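Local coordinates for protein predicted ATPase of the ABC class (Vibrio vulnificus, PDB 5D6A) that binds the ATP analogue AMP-PNP as a two-subunit ABC-class ATPase and probably hydrolyses ATP, at residues V231-P236 with Y428-V433; T261-G266 with I423-Y428; L359-T364 with I406-G411. All coordinates share one frame; numbering follows the deposited sequence.

Contact 1 of 3, residues V231-P236 with Y428-V433. With ANP (phosphoaminophosphonic acid-adenylate ester), chain C.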
loop_
_atom_site.group_PDB
_atom_site.type_symbol
_atom_site.label_atom_id
_atom_site.label_comp_id
_atom_site.label_asym_id
_atom_site.label_seq_id
_atom_site.Cartn_x
_atom_site.Cartn_y
_atom_site.Cartn_z
ATOM N N VAL A 231 -1.440 -13.226 26.220
ATOM C CA VAL A 231 -2.491 -14.021 26.842
ATOM C C VAL A 231 -2.852 -15.151 25.883
ATOM O O VAL A 231 -3.432 -14.904 24.824
ATOM C CB VAL A 231 -3.746 -13.171 27.138
ATOM C CG1 VAL A 231 -4.826 -14.018 27.801
ATOM C CG2 VAL A 231 -3.387 -11.976 28.009
ATOM N N GLU A 232 -2.493 -16.382 26.237
ATOM C CA GLU A 232 -2.783 -17.530 25.375
ATOM C C GLU A 232 -4.280 -17.694 25.160
ATOM O O GLU A 232 -5.087 -17.375 26.033
ATOM C CB GLU A 232 -2.187 -18.822 25.941
ATOM C CG GLU A 232 -2.689 -19.207 27.325
ATOM C CD GLU A 232 -2.108 -20.523 27.802
ATOM O OE1 GLU A 232 -1.577 -21.282 26.961
ATOM O OE2 GLU A 232 -2.190 -20.803 29.019
ATOM N N PHE A 233 -4.641 -18.202 23.990
ATOM C CA PHE A 233 -6.041 -18.377 23.635
ATOM C C PHE A 233 -6.682 -19.587 24.309
ATOM O O PHE A 233 -6.069 -20.648 24.427
ATOM C CB PHE A 233 -6.178 -18.512 22.118
ATOM C CG PHE A 233 -7.596 -18.644 21.651
ATOM C CD1 PHE A 233 -8.356 -17.515 21.373
ATOM C CD2 PHE A 233 -8.174 -19.894 21.494
ATOM C CE1 PHE A 233 -9.665 -17.633 20.941
ATOM C CE2 PHE A 233 -9.482 -20.020 21.066
ATOM C CZ PHE A 233 -10.229 -18.888 20.788
ATOM N N THR A 234 -7.924 -19.401 24.749
ATOM C CA THR A 234 -8.710 -20.463 25.359
ATOM C C THR A 234 -10.133 -20.332 24.845
ATOM O O THR A 234 -10.682 -19.231 24.799
ATOM C CB THR A 234 -8.724 -20.391 26.895
ATOM O OG1 THR A 234 -7.388 -20.516 27.396
ATOM C CG2 THR A 234 -9.590 -21.515 27.477
ATOM N N ALA A 235 -10.722 -21.455 24.454
ATOM C CA ALA A 235 -12.075 -21.460 23.928
ATOM C C ALA A 235 -13.095 -21.666 25.038
ATOM O O ALA A 235 -12.802 -22.318 26.043
ATOM C CB ALA A 235 -12.219 -22.552 22.882
ATOM N N PRO A 236 -14.295 -21.092 24.869
ATOM C CA PRO A 236 -15.348 -21.308 25.851
ATOM C C PRO A 236 -15.945 -22.693 25.618
ATOM O O PRO A 236 -16.259 -23.039 24.477
ATOM C CB PRO A 236 -16.356 -20.198 25.542
ATOM C CG PRO A 236 -16.135 -19.856 24.107
ATOM C CD PRO A 236 -14.701 -20.161 23.797
ATOM N N TYR A 428 -8.732 -10.092 25.889
ATOM C CA TYR A 428 -8.074 -11.071 25.012
ATOM C C TYR A 428 -8.419 -12.536 25.308
ATOM O O TYR A 428 -7.539 -13.395 25.377
ATOM C CB TYR A 428 -6.556 -10.855 25.014
ATOM C CG TYR A 428 -6.178 -9.398 24.878
ATOM C CD1 TYR A 428 -6.450 -8.697 23.710
ATOM C CD2 TYR A 428 -5.549 -8.719 25.918
ATOM C CE1 TYR A 428 -6.118 -7.361 23.581
ATOM C CE2 TYR A 428 -5.207 -7.385 25.794
ATOM C CZ TYR A 428 -5.494 -6.711 24.624
ATOM O OH TYR A 428 -5.160 -5.386 24.496
ATOM N N GLN A 429 -9.707 -12.807 25.478
ATOM C CA GLN A 429 -10.199 -14.164 25.695
ATOM C C GLN A 429 -11.580 -14.265 25.068
ATOM O O GLN A 429 -12.368 -13.321 25.131
ATOM C CB GLN A 429 -10.261 -14.527 27.181
ATOM C CG GLN A 429 -11.148 -13.621 28.019
ATOM C CD GLN A 429 -11.413 -14.162 29.408
ATOM O OE1 GLN A 429 -10.890 -15.210 29.796
ATOM N NE2 GLN A 429 -12.241 -13.450 30.168
ATOM N N ALA A 430 -11.871 -15.407 24.461
ATOM C CA ALA A 430 -13.153 -15.607 23.806
ATOM C C ALA A 430 -14.242 -15.974 24.807
ATOM O O ALA A 430 -13.997 -16.690 25.777
ATOM C CB ALA A 430 -13.032 -16.684 22.741
ATOM N N LEU A 431 -15.442 -15.460 24.559
ATOM C CA LEU A 431 -16.614 -15.737 25.381
ATOM C C LEU A 431 -17.788 -16.022 24.452
ATOM O O LEU A 431 -17.983 -15.315 23.461
ATOM C CB LEU A 431 -16.947 -14.546 26.285
ATOM C CG LEU A 431 -15.952 -14.172 27.388
ATOM C CD1 LEU A 431 -16.389 -12.889 28.081
ATOM C CD2 LEU A 431 -15.808 -15.300 28.400
ATOM N N ASP A 432 -18.556 -17.063 24.761
ATOM C CA ASP A 432 -19.718 -17.417 23.953
ATOM C C ASP A 432 -20.918 -16.634 24.472
ATOM O O ASP A 432 -21.432 -16.923 25.552
ATOM C CB ASP A 432 -19.983 -18.923 24.019
ATOM C CG ASP A 432 -21.114 -19.364 23.097
ATOM O OD1 ASP A 432 -21.652 -18.522 22.345
ATOM O OD2 ASP A 432 -21.463 -20.562 23.119
ATOM N N VAL A 433 -21.360 -15.648 23.695
ATOM C CA VAL A 433 -22.488 -14.802 24.090
ATOM C C VAL A 433 -23.692 -14.929 23.150
ATOM O O VAL A 433 -24.496 -14.000 23.029
ATOM C CB VAL A 433 -22.059 -13.323 24.184
ATOM C CG1 VAL A 433 -20.986 -13.157 25.249
ATOM C CG2 VAL A 433 -21.562 -12.806 22.841
HETATM P PG ANP C . -10.822 -4.229 15.271
HETATM O O1G ANP C . -11.203 -5.584 14.730
HETATM O O2G ANP C . -10.216 -3.311 14.234
HETATM O O3G ANP C . -11.923 -3.609 16.098
HETATM P PB ANP C . -9.758 -4.672 18.113
HETATM O O1B ANP C . -10.692 -5.813 18.381
HETATM O O2B ANP C . -10.174 -3.300 18.592
HETATM N N3B ANP C . -9.501 -4.556 16.379
HETATM P PA ANP C . -7.069 -5.524 18.062
HETATM O O1A ANP C . -6.984 -7.026 18.063
HETATM O O2A ANP C . -7.001 -4.790 16.746
HETATM O O3A ANP C . -8.386 -5.059 18.861
HETATM O "O5'" ANP C . -5.901 -4.941 18.992
HETATM C "C5'" ANP C . -5.722 -5.418 20.318
HETATM C "C4'" ANP C . -4.290 -5.168 20.771
HETATM O "O4'" ANP C . -3.977 -6.081 21.826
HETATM C "C3'" ANP C . -3.260 -5.401 19.675
HETATM O "O3'" ANP C . -2.189 -4.454 19.794
HETATM C "C2'" ANP C . -2.772 -6.813 19.909
HETATM O "O2'" ANP C . -1.390 -6.962 19.565
HETATM C "C1'" ANP C . -3.022 -7.052 21.395
HETATM N N9 ANP C . -3.540 -8.417 21.656
HETATM C C8 ANP C . -4.528 -9.051 20.988
HETATM N N7 ANP C . -4.729 -10.291 21.504
HETATM C C5 ANP C . -3.864 -10.458 22.521
HETATM C C6 ANP C . -3.544 -11.531 23.490
HETATM N N6 ANP C . -4.216 -12.704 23.470
HETATM N N1 ANP C . -2.563 -11.299 24.392
HETATM C C2 ANP C . -1.883 -10.132 24.426
HETATM N N3 ANP C . -2.129 -9.120 23.568
HETATM C C4 ANP C . -3.087 -9.221 22.615
#
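The ring of Tyr428 lies with one face against the adenine of the nucleotide, whose C4 sits 3.5 Å above the ring plane and is displaced toward the rim, while Val231 reaches the same ring obliquely with CG2. The ring of Phe233 is also met obliquely: its CE1 stands 3.9 Å from the CB of Ala430. Tyr428 CG is anti to its own carbonyl carbon (chi1 -45°), which leads the ring away from loop 231-236 and lays it against one face of the adenine; CB remains beside Val231 CB at 4.2 Å. Val231 grips the base through its backbone. Its N donates to N1 of the analogue (2.9 Å), and its O accepts from the amino group N6 (2.7 Å), so the paired bonds read the adenine pattern and probably fix the base in its plane. An aromatic residue stacked on adenine recalls the A-loop of ABC ATPases, although here it comes from the turn between strands 421-425 and 430-432, far downstream of the probable Walker A region. Beyond the pocket the loop 231-236 runs beside strand 430-432 in the same direction, held to it by apolar packing and not by backbone bonds. Pro236 places CD 4.0 Å from Ala430 CB and lays CG across the CB of Asp432 at about a right angle. Asp432 OD2 is hydrogen-bonded to Ser238 OG and OD1 to Thr434 OG1. Pro324 and Met325 of the second subunit pack against Tyr428 and Val231, respectively.

Contact 2 of 3, residues T261-G266 with I423-Y428. With ANP (phosphoaminophosphonic acid-adenylate ester), chain C.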
loop_
_atom_site.group_PDB
_atom_site.type_symbol
_atom_site.label_atom_id
_atom_site.label_comp_id
_atom_site.label_asym_id
_atom_site.label_seq_id
_atom_site.Cartn_x
_atom_site.Cartn_y
_atom_site.Cartn_z
ATOM N N THR A 261 -20.918 -16.283 11.752
ATOM C CA THR A 261 -20.298 -16.163 13.066
ATOM C C THR A 261 -19.833 -14.725 13.284
ATOM O O THR A 261 -19.091 -14.173 12.470
ATOM C CB THR A 261 -19.091 -17.109 13.209
ATOM O OG1 THR A 261 -19.507 -18.459 12.965
ATOM C CG2 THR A 261 -18.484 -17.012 14.607
ATOM N N LEU A 262 -20.277 -14.117 14.380
ATOM C CA LEU A 262 -19.900 -12.747 14.691
ATOM C C LEU A 262 -18.844 -12.701 15.781
ATOM O O LEU A 262 -18.847 -13.522 16.702
ATOM C CB LEU A 262 -21.120 -11.943 15.141
ATOM C CG LEU A 262 -22.270 -11.849 14.142
ATOM C CD1 LEU A 262 -23.391 -11.007 14.730
ATOM C CD2 LEU A 262 -21.791 -11.269 12.819
ATOM N N ILE A 263 -17.942 -11.735 15.657
ATOM C CA ILE A 263 -16.882 -11.509 16.631
ATOM C C ILE A 263 -17.073 -10.085 17.144
ATOM O O ILE A 263 -16.686 -9.121 16.488
ATOM C CB ILE A 263 -15.487 -11.704 16.008
ATOM C CG1 ILE A 263 -15.318 -13.163 15.573
ATOM C CG2 ILE A 263 -14.393 -11.332 17.004
ATOM C CD1 ILE A 263 -13.986 -13.469 14.921
ATOM N N VAL A 264 -17.687 -9.967 18.316
ATOM C CA VAL A 264 -17.989 -8.664 18.898
ATOM C C VAL A 264 -17.096 -8.318 20.086
ATOM O O VAL A 264 -16.181 -9.065 20.436
ATOM C CB VAL A 264 -19.464 -8.602 19.344
ATOM C CG1 VAL A 264 -20.380 -8.856 18.156
ATOM C CG2 VAL A 264 -19.749 -9.602 20.458
ATOM N N GLY A 265 -17.372 -7.168 20.693
ATOM C CA GLY A 265 -16.620 -6.693 21.845
ATOM C C GLY A 265 -16.228 -5.243 21.672
ATOM O O GLY A 265 -16.293 -4.701 20.567
ATOM N N GLY A 266 -15.826 -4.611 22.770
ATOM C CA GLY A 266 -15.400 -3.217 22.745
ATOM C C GLY A 266 -14.094 -3.055 21.991
ATOM O O GLY A 266 -13.493 -4.038 21.543
ATOM N N ILE A 423 -19.317 -14.484 19.245
ATOM C CA ILE A 423 -18.161 -14.547 20.131
ATOM C C ILE A 423 -17.785 -13.151 20.611
ATOM O O ILE A 423 -17.726 -12.217 19.815
ATOM C CB ILE A 423 -16.953 -15.167 19.408
ATOM C CG1 ILE A 423 -17.281 -16.606 18.995
ATOM C CG2 ILE A 423 -15.717 -15.131 20.300
ATOM C CD1 ILE A 423 -16.230 -17.256 18.121
ATOM N N GLN A 424 -17.529 -13.011 21.909
ATOM C CA GLN A 424 -17.152 -11.722 22.470
ATOM C C GLN A 424 -15.715 -11.761 22.971
ATOM O O GLN A 424 -15.335 -12.666 23.713
ATOM C CB GLN A 424 -18.079 -11.335 23.622
ATOM C CG GLN A 424 -17.828 -9.929 24.160
ATOM C CD GLN A 424 -18.666 -9.593 25.377
ATOM O OE1 GLN A 424 -19.250 -10.471 26.002
ATOM N NE2 GLN A 424 -18.712 -8.316 25.730
HETATM N N MSE A 425 -14.922 -10.775 22.558
HETATM C CA MSE A 425 -13.538 -10.665 23.001
HETATM C C MSE A 425 -13.523 -9.721 24.173
HETATM O O MSE A 425 -14.106 -8.636 24.119
HETATM C CB MSE A 425 -12.633 -10.141 21.890
HETATM C CG MSE A 425 -12.571 -11.084 20.690
HETATM SE SE MSE A 425 -11.955 -12.878 21.224
HETATM C CE MSE A 425 -10.040 -12.490 21.462
ATOM N N HIS A 426 -12.863 -10.138 25.247
ATOM C CA HIS A 426 -12.760 -9.343 26.461
ATOM C C HIS A 426 -11.431 -9.668 27.113
ATOM O O HIS A 426 -11.167 -10.821 27.422
ATOM C CB HIS A 426 -13.917 -9.684 27.400
ATOM C CG HIS A 426 -13.848 -8.997 28.727
ATOM N ND1 HIS A 426 -14.418 -7.764 28.958
ATOM C CD2 HIS A 426 -13.283 -9.377 29.896
ATOM C CE1 HIS A 426 -14.204 -7.413 30.213
ATOM N NE2 HIS A 426 -13.516 -8.373 30.804
ATOM N N ASP A 427 -10.598 -8.653 27.331
ATOM C CA ASP A 427 -9.269 -8.868 27.909
ATOM C C ASP A 427 -8.505 -9.993 27.199
ATOM O O ASP A 427 -7.747 -10.740 27.819
ATOM C CB ASP A 427 -9.361 -9.124 29.418
ATOM C CG ASP A 427 -9.758 -7.879 30.203
ATOM O OD1 ASP A 427 -9.943 -6.807 29.590
ATOM O OD2 ASP A 427 -9.874 -7.972 31.443
ATOM N N TYR A 428 -8.732 -10.092 25.889
ATOM C CA TYR A 428 -8.074 -11.071 25.012
ATOM C C TYR A 428 -8.419 -12.536 25.308
ATOM O O TYR A 428 -7.539 -13.395 25.377
ATOM C CB TYR A 428 -6.556 -10.855 25.014
ATOM C CG TYR A 428 -6.178 -9.398 24.878
ATOM C CD1 TYR A 428 -6.450 -8.697 23.710
ATOM C CD2 TYR A 428 -5.549 -8.719 25.918
ATOM C CE1 TYR A 428 -6.118 -7.361 23.581
ATOM C CE2 TYR A 428 -5.207 -7.385 25.794
ATOM C CZ TYR A 428 -5.494 -6.711 24.624
ATOM O OH TYR A 428 -5.160 -5.386 24.496
HETATM P PG ANP C . -10.822 -4.229 15.271
HETATM O O1G ANP C . -11.203 -5.584 14.730
HETATM O O2G ANP C . -10.216 -3.311 14.234
HETATM O O3G ANP C . -11.923 -3.609 16.098
HETATM P PB ANP C . -9.758 -4.672 18.113
HETATM O O1B ANP C . -10.692 -5.813 18.381
HETATM O O2B ANP C . -10.174 -3.300 18.592
HETATM N N3B ANP C . -9.501 -4.556 16.379
HETATM P PA ANP C . -7.069 -5.524 18.062
HETATM O O1A ANP C . -6.984 -7.026 18.063
HETATM O O2A ANP C . -7.001 -4.790 16.746
HETATM O O3A ANP C . -8.386 -5.059 18.861
HETATM O "O5'" ANP C . -5.901 -4.941 18.992
HETATM C "C5'" ANP C . -5.722 -5.418 20.318
HETATM C "C4'" ANP C . -4.290 -5.168 20.771
HETATM O "O4'" ANP C . -3.977 -6.081 21.826
HETATM C "C3'" ANP C . -3.260 -5.401 19.675
HETATM O "O3'" ANP C . -2.189 -4.454 19.794
HETATM C "C2'" ANP C . -2.772 -6.813 19.909
HETATM O "O2'" ANP C . -1.390 -6.962 19.565
HETATM C "C1'" ANP C . -3.022 -7.052 21.395
HETATM N N9 ANP C . -3.540 -8.417 21.656
HETATM C C8 ANP C . -4.528 -9.051 20.988
HETATM N N7 ANP C . -4.729 -10.291 21.504
HETATM C C5 ANP C . -3.864 -10.458 22.521
HETATM C C6 ANP C . -3.544 -11.531 23.490
HETATM N N6 ANP C . -4.216 -12.704 23.470
HETATM N N1 ANP C . -2.563 -11.299 24.392
HETATM C C2 ANP C . -1.883 -10.132 24.426
HETATM N N3 ANP C . -2.129 -9.120 23.568
HETATM C C4 ANP C . -3.087 -9.221 22.615
#
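Ile423 meets strand 261-264 with both of its backbone polar groups. Its N donates to Leu262 O at 2.8 Å, nearly straight at the hydrogen (175°), and its O receives Val264 N at 2.7 Å. This is the alternating pattern of a parallel pair, in which Ile423 is in register with Ile263 and Gln424 with Val264. The side chain of Ile423 lies on the same face of the sheet as Ile263, and its CD1 comes 4.2 Å from Thr261 CG2. Gln424 turns to the other face. Its CG is anti to the backbone N (chi1 -174°), and the extended chain runs on alongside Gly265, with CB 4.0 Å from Val264 CG2 and CG close to the CA of Gly265. Val264 and Gln424 also meet Met376 and Val380 of the second subunit. Met425, a selenomethionine, adds the third backbone bond by giving its N to Val264 O at 3.0 Å. Its CG lies alongside Ile263 CG2 at 4.1 Å, both side chains pointing the same way, and the pair packs against Lys271 and Leu274 of helix 271-280. His426, next along, is hydrogen-bonded through ND1 to Asp384 OD2 of the second subunit; the chain then turns toward the nucleotide at Tyr428. After Val264 the chain continues as Gly265, whose CA lies near Met425 O and which appears to open a Walker A P-loop, in the strand-loop-helix order of P-loop ATPases. Gly266 O, further on, accepts from Lys271 NZ. The three bonds across the contact are all between main-chain atoms and would help fix where the probable P-loop starts, while buried apolar side chains fill the face toward helix 271-280.

Contact 3 of 3, residues L359-T364 with I406-G411. With ANP (phosphoaminophosphonic acid-adenylate ester), chain C.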
loop_
_atom_site.group_PDB
_atom_site.type_symbol
_atom_site.label_atom_id
_atom_site.label_comp_id
_atom_site.label_asym_id
_atom_site.label_seq_id
_atom_site.Cartn_x
_atom_site.Cartn_y
_atom_site.Cartn_z
ATOM N N LEU A 359 -14.551 -13.525 4.953
ATOM C CA LEU A 359 -14.106 -12.846 6.162
ATOM C C LEU A 359 -14.311 -11.352 5.982
ATOM O O LEU A 359 -13.921 -10.793 4.965
ATOM C CB LEU A 359 -12.633 -13.164 6.429
ATOM C CG LEU A 359 -12.290 -14.659 6.419
ATOM C CD1 LEU A 359 -10.801 -14.868 6.639
ATOM C CD2 LEU A 359 -13.099 -15.424 7.459
ATOM N N ILE A 360 -14.937 -10.710 6.964
ATOM C CA ILE A 360 -15.215 -9.275 6.895
ATOM C C ILE A 360 -14.903 -8.584 8.210
ATOM O O ILE A 360 -15.166 -9.127 9.280
ATOM C CB ILE A 360 -16.693 -9.011 6.534
ATOM C CG1 ILE A 360 -17.006 -9.602 5.158
ATOM C CG2 ILE A 360 -16.995 -7.517 6.558
ATOM C CD1 ILE A 360 -18.445 -9.443 4.728
ATOM N N ASP A 361 -14.338 -7.383 8.119
ATOM C CA ASP A 361 -14.001 -6.588 9.295
ATOM C C ASP A 361 -14.667 -5.229 9.135
ATOM O O ASP A 361 -14.309 -4.453 8.248
ATOM C CB ASP A 361 -12.483 -6.446 9.439
ATOM C CG ASP A 361 -12.074 -5.746 10.729
ATOM O OD1 ASP A 361 -12.927 -5.095 11.368
ATOM O OD2 ASP A 361 -10.885 -5.844 11.102
ATOM N N GLU A 362 -15.632 -4.951 10.007
ATOM C CA GLU A 362 -16.401 -3.710 9.968
ATOM C C GLU A 362 -15.527 -2.451 9.946
ATOM O O GLU A 362 -15.934 -1.423 9.404
ATOM C CB GLU A 362 -17.373 -3.669 11.153
ATOM C CG GLU A 362 -18.386 -2.537 11.096
ATOM C CD GLU A 362 -19.431 -2.614 12.198
ATOM O OE1 GLU A 362 -19.127 -3.143 13.290
ATOM O OE2 GLU A 362 -20.562 -2.126 11.975
ATOM N N ASP A 363 -14.329 -2.537 10.520
ATOM C CA ASP A 363 -13.415 -1.395 10.544
ATOM C C ASP A 363 -12.710 -1.140 9.202
ATOM O O ASP A 363 -12.131 -0.076 9.001
ATOM C CB ASP A 363 -12.398 -1.539 11.683
ATOM C CG ASP A 363 -13.046 -1.428 13.063
ATOM O OD1 ASP A 363 -14.286 -1.270 13.142
ATOM O OD2 ASP A 363 -12.312 -1.489 14.072
ATOM N N THR A 364 -12.760 -2.105 8.290
ATOM C CA THR A 364 -12.153 -1.930 6.971
ATOM C C THR A 364 -13.181 -2.213 5.870
ATOM O O THR A 364 -12.852 -2.796 4.838
ATOM C CB THR A 364 -10.930 -2.852 6.775
ATOM O OG1 THR A 364 -11.351 -4.222 6.740
ATOM C CG2 THR A 364 -9.917 -2.647 7.895
ATOM N N ILE A 406 -17.608 -14.921 8.637
ATOM C CA ILE A 406 -17.138 -14.528 9.957
ATOM C C ILE A 406 -16.936 -13.018 9.896
ATOM O O ILE A 406 -16.213 -12.524 9.026
ATOM C CB ILE A 406 -15.833 -15.248 10.334
ATOM C CG1 ILE A 406 -15.987 -16.758 10.112
ATOM C CG2 ILE A 406 -15.461 -14.945 11.779
ATOM C CD1 ILE A 406 -14.741 -17.558 10.414
ATOM N N ILE A 407 -17.576 -12.287 10.810
ATOM C CA ILE A 407 -17.507 -10.825 10.790
ATOM C C ILE A 407 -17.135 -10.186 12.127
ATOM O O ILE A 407 -17.748 -10.473 13.155
ATOM C CB ILE A 407 -18.866 -10.223 10.362
ATOM C CG1 ILE A 407 -19.414 -10.954 9.138
ATOM C CG2 ILE A 407 -18.739 -8.728 10.084
ATOM C CD1 ILE A 407 -20.740 -10.418 8.649
ATOM N N VAL A 408 -16.131 -9.313 12.095
ATOM C CA VAL A 408 -15.726 -8.554 13.269
ATOM C C VAL A 408 -16.591 -7.306 13.237
ATOM O O VAL A 408 -16.548 -6.552 12.266
ATOM C CB VAL A 408 -14.237 -8.161 13.226
ATOM C CG1 VAL A 408 -13.913 -7.156 14.322
ATOM C CG2 VAL A 408 -13.357 -9.395 13.348
HETATM N N MSE A 409 -17.377 -7.088 14.289
HETATM C CA MSE A 409 -18.295 -5.951 14.326
HETATM C C MSE A 409 -17.963 -4.950 15.401
HETATM O O MSE A 409 -16.954 -4.252 15.306
HETATM C CB MSE A 409 -19.704 -6.507 14.484
HETATM C CG MSE A 409 -20.078 -7.397 13.305
HETATM SE SE MSE A 409 -21.755 -6.761 12.504
HETATM C CE MSE A 409 -22.906 -6.909 14.099
ATOM N N GLY A 410 -18.812 -4.857 16.423
ATOM C CA GLY A 410 -18.610 -3.897 17.502
ATOM C C GLY A 410 -19.232 -2.541 17.209
ATOM O O GLY A 410 -19.102 -1.614 18.009
ATOM N N GLY A 411 -19.911 -2.425 16.066
ATOM C CA GLY A 411 -20.555 -1.172 15.663
ATOM C C GLY A 411 -22.053 -1.336 15.476
ATOM O O GLY A 411 -22.844 -0.837 16.276
HETATM P PG ANP C . -10.822 -4.229 15.271
HETATM O O1G ANP C . -11.203 -5.584 14.730
HETATM O O2G ANP C . -10.216 -3.311 14.234
HETATM O O3G ANP C . -11.923 -3.609 16.098
HETATM P PB ANP C . -9.758 -4.672 18.113
HETATM O O1B ANP C . -10.692 -5.813 18.381
HETATM O O2B ANP C . -10.174 -3.300 18.592
HETATM N N3B ANP C . -9.501 -4.556 16.379
HETATM P PA ANP C . -7.069 -5.524 18.062
HETATM O O1A ANP C . -6.984 -7.026 18.063
HETATM O O2A ANP C . -7.001 -4.790 16.746
HETATM O O3A ANP C . -8.386 -5.059 18.861
HETATM O "O5'" ANP C . -5.901 -4.941 18.992
HETATM C "C5'" ANP C . -5.722 -5.418 20.318
HETATM C "C4'" ANP C . -4.290 -5.168 20.771
HETATM O "O4'" ANP C . -3.977 -6.081 21.826
HETATM C "C3'" ANP C . -3.260 -5.401 19.675
HETATM O "O3'" ANP C . -2.189 -4.454 19.794
HETATM C "C2'" ANP C . -2.772 -6.813 19.909
HETATM O "O2'" ANP C . -1.390 -6.962 19.565
HETATM C "C1'" ANP C . -3.022 -7.052 21.395
HETATM N N9 ANP C . -3.540 -8.417 21.656
HETATM C C8 ANP C . -4.528 -9.051 20.988
HETATM N N7 ANP C . -4.729 -10.291 21.504
HETATM C C5 ANP C . -3.864 -10.458 22.521
HETATM C C6 ANP C . -3.544 -11.531 23.490
HETATM N N6 ANP C . -4.216 -12.704 23.470
HETATM N N1 ANP C . -2.563 -11.299 24.392
HETATM C C2 ANP C . -1.883 -10.132 24.426
HETATM N N3 ANP C . -2.129 -9.120 23.568
HETATM C C4 ANP C . -3.087 -9.221 22.615
#
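Leu359 lies alongside Ile406, its CD2 4.0 Å from Ile406 CB. Ile360 continues the backbone pairing of the two parallel strands: its N donates to Ile406 O and its O accepts from Val408 N, both at 3.0 Å. On the face turned away from Leu359, the CB of Ile360 packs beside Ile407 CG2. Asp361 returns to the Leu359 face next to Val408, and with CG anti to the backbone N (chi1 -174°) its OD1 comes 3.7 Å from Val408 CG1. OD1 also accepts Asp363 N from above the carboxylate plane, forming an Asx turn, while OD2 is bound to Ser272 OG of the probable Walker A motif. The hydrophobic run followed by Asp361 and Glu362 fits a Walker B strand, Glu362 standing where ABC ATPases usually carry their catalytic glutamate. In this structure Glu362 N extends the ladder to Val408 O at 2.9 Å, and its extended side chain crosses toward the glycines after the neighbouring strand. There OE1 takes only a weak bond from Gly411 N (3.0 Å, 120° at the hydrogen); OE2 has the better partner in Ser412 N. The end of Asp363 comes to the gamma phosphate, with OD2 2.8 Å from O2G of the analogue, and its side chain also packs on Ala366 of the second subunit.

In the fold
From the N terminus, the loop 231-236 comes first and waits longest for its partner. Strand 260-264 follows, leading through the probable P-loop into helix 271-280, and strand 357-361 comes after it. The loops then close in reverse order: strand 404-408 completes contact 3, strand 421-425 completes contact 2, and the turn into strand 430-432 completes contact 1. The three closures are therefore concentric, with none crossing another. Strands 260-264 and 404-408 pair directly, joining contacts 2 and 3, while strands 421-425 and 430-432 join contacts 2 and 1. Together, strands of one mixed sheet and their adjoining loops line the nucleotide site from adenine at contact 1 to gamma phosphate at contact 3.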